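Local coordinates for PGRP-Hd - Peptidoglycan recognition protein homologue (Alvinella pompejana, PDB 3EP1), which probably recognises bacterial peptidoglycan as part of innate immune defence, in the manner of other peptidoglycan recognition proteins, at residues F82-D87 with Q129-K134. Residues are numbered along the deposited sequence; the frame is centred on the assembly and turned at random.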
loop_
_atom_site.group_PDB
_atom_site.type_symbol
_atom_site.label_atom_id
_atom_site.label_comp_id
_atom_site.label_asym_id
_atom_site.label_seq_id
_atom_site.Cartn_x
_atom_site.Cartn_y
_atom_site.Cartn_z
ATOM N N PHE A 82 13.900 2.710 0.029
ATOM C CA PHE A 82 13.500 1.325 -0.193
ATOM C C PHE A 82 14.428 0.665 -1.205
ATOM O O PHE A 82 15.091 1.341 -1.985
ATOM C CB PHE A 82 12.076 1.237 -0.754
ATOM C CG PHE A 82 11.014 1.733 0.181
ATOM C CD1 PHE A 82 10.529 3.031 0.076
ATOM C CD2 PHE A 82 10.505 0.903 1.174
ATOM C CE1 PHE A 82 9.558 3.496 0.947
ATOM C CE2 PHE A 82 9.536 1.355 2.049
ATOM C CZ PHE A 82 9.060 2.659 1.935
ATOM N N LEU A 83 14.457 -0.663 -1.194
ATOM C CA LEU A 83 15.272 -1.427 -2.127
ATOM C C LEU A 83 14.441 -2.633 -2.557
ATOM O O LEU A 83 13.666 -3.164 -1.771
ATOM C CB LEU A 83 16.580 -1.884 -1.473
ATOM C CG LEU A 83 17.500 -0.826 -0.856
ATOM C CD1 LEU A 83 17.044 -0.515 0.560
ATOM C CD2 LEU A 83 18.934 -1.338 -0.834
ATOM N N ILE A 84 14.615 -3.066 -3.800
ATOM C CA ILE A 84 13.844 -4.180 -4.349
ATOM C C ILE A 84 14.754 -5.190 -5.053
ATOM O O ILE A 84 15.591 -4.797 -5.861
ATOM C CB ILE A 84 12.804 -3.633 -5.370
ATOM C CG1 ILE A 84 12.004 -2.490 -4.728
ATOM C CG2 ILE A 84 11.902 -4.753 -5.864
ATOM C CD1 ILE A 84 10.993 -1.819 -5.640
ATOM N N ASP A 85 14.610 -6.479 -4.747
ATOM C CA ASP A 85 15.442 -7.485 -5.407
ATOM C C ASP A 85 14.723 -8.097 -6.607
ATOM O O ASP A 85 13.550 -7.825 -6.843
ATOM C CB ASP A 85 15.906 -8.589 -4.432
ATOM C CG ASP A 85 14.765 -9.430 -3.881
ATOM O OD1 ASP A 85 13.689 -9.501 -4.515
ATOM O OD2 ASP A 85 14.963 -10.045 -2.811
ATOM N N GLN A 86 15.430 -8.938 -7.351
ATOM C CA GLN A 86 14.885 -9.546 -8.564
ATOM C C GLN A 86 13.732 -10.532 -8.398
ATOM O O GLN A 86 13.087 -10.921 -9.382
ATOM C CB GLN A 86 16.039 -10.154 -9.364
ATOM C CG GLN A 86 17.087 -9.084 -9.701
ATOM C CD GLN A 86 18.287 -9.612 -10.455
ATOM O OE1 GLN A 86 18.912 -10.586 -10.037
ATOM N NE2 GLN A 86 18.628 -8.965 -11.570
ATOM N N ASP A 87 13.449 -10.913 -7.155
ATOM C CA ASP A 87 12.345 -11.817 -6.881
ATOM C C ASP A 87 11.141 -11.051 -6.359
ATOM O O ASP A 87 10.193 -11.646 -5.870
ATOM C CB ASP A 87 12.758 -12.893 -5.874
ATOM C CG ASP A 87 13.701 -13.916 -6.474
ATOM O OD1 ASP A 87 13.357 -14.498 -7.524
ATOM O OD2 ASP A 87 14.784 -14.149 -5.900
ATOM N N GLN A 129 9.519 -5.645 -11.327
ATOM C CA GLN A 129 8.651 -4.585 -11.836
ATOM C C GLN A 129 7.342 -4.483 -11.068
ATOM O O GLN A 129 6.914 -3.387 -10.721
ATOM C CB GLN A 129 8.331 -4.816 -13.306
ATOM C CG GLN A 129 9.453 -4.454 -14.245
ATOM C CD GLN A 129 9.101 -4.755 -15.682
ATOM O OE1 GLN A 129 8.046 -4.353 -16.172
ATOM N NE2 GLN A 129 9.983 -5.466 -16.369
ATOM N N ASP A 130 6.704 -5.624 -10.814
ATOM C CA ASP A 130 5.436 -5.634 -10.090
ATOM C C ASP A 130 5.600 -5.101 -8.674
ATOM O O ASP A 130 4.726 -4.395 -8.180
ATOM C CB ASP A 130 4.851 -7.047 -10.047
ATOM C CG ASP A 130 4.529 -7.584 -11.432
ATOM O OD1 ASP A 130 4.818 -8.767 -11.694
ATOM O OD2 ASP A 130 3.986 -6.824 -12.263
ATOM N N ALA A 131 6.711 -5.443 -8.025
ATOM C CA ALA A 131 6.971 -4.969 -6.667
ATOM C C ALA A 131 7.136 -3.459 -6.742
ATOM O O ALA A 131 6.608 -2.720 -5.912
ATOM C CB ALA A 131 8.238 -5.612 -6.103
ATOM N N LEU A 132 7.873 -3.013 -7.752
ATOM C CA LEU A 132 8.093 -1.595 -7.962
ATOM C C LEU A 132 6.737 -0.935 -8.119
ATOM O O LEU A 132 6.445 0.064 -7.475
ATOM C CB LEU A 132 8.932 -1.365 -9.216
ATOM C CG LEU A 132 9.113 0.087 -9.670
ATOM C CD1 LEU A 132 9.409 0.982 -8.480
ATOM C CD2 LEU A 132 10.240 0.157 -10.688
ATOM N N SER A 133 5.909 -1.520 -8.973
ATOM C CA SER A 133 4.572 -1.002 -9.225
ATOM C C SER A 133 3.748 -0.958 -7.944
ATOM O O SER A 133 3.084 0.041 -7.662
ATOM C CB SER A 133 3.861 -1.869 -10.258
ATOM O OG SER A 133 2.605 -1.306 -10.588
ATOM N N LYS A 134 3.799 -2.037 -7.166
ATOM C CA LYS A 134 3.048 -2.109 -5.915
ATOM C C LYS A 134 3.487 -1.041 -4.914
ATOM O O LYS A 134 2.652 -0.379 -4.307
ATOM C CB LYS A 134 3.203 -3.496 -5.280
ATOM C CG LYS A 134 2.442 -3.681 -3.960
ATOM C CD LYS A 134 2.582 -5.115 -3.421
ATOM C CE LYS A 134 4.043 -5.444 -3.142
ATOM N NZ LYS A 134 4.296 -6.898 -2.996
#
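I84 reaches the helical segment 129-134 with both of its branches, each finding a different residue, and so illustrates how one beta-branched side chain can seat a helix against a sheet. Its CA-CB bond points at the helix. The short branch lies anti to the backbone N, and its methyl CG2 meets CB of A131, itself directed at the strand, at 3.8 Å. The longer branch takes the other course: with chi1 at -51°, CG1 stands anti to the carbonyl carbon, and the extended chi2 of 177° carries CD1 out to the helix backbone, 3.7 Å from CA of L132. CD1 also lies 4.2 Å from CB of L132. The two branches thus meet consecutive helix residues, one each. The backbones come closest at CA of I84 and CA of L132, 7.3 Å apart, an approach with which the short side chain of A131 is consistent. The side-chain contacts are apolar, and all three residues are buried. Further along, D85 begins an Asx turn, in which D87 N donates to D85 OD1 from above the carboxylate plane; V89 N shares that oxygen, while Y91 OH holds OD2. In the wider fold, strand 82-84 runs between the antiparallel strand 90-92 and the parallel strand 110-115 of the mixed sheet. Helix 126-141 packs on one face, where F82 touches L135 and I84 touches L128, and L83 meets L66 of helix 59-72 on the other, an alpha-beta-alpha layering consistent with the amidase-like PGRP fold.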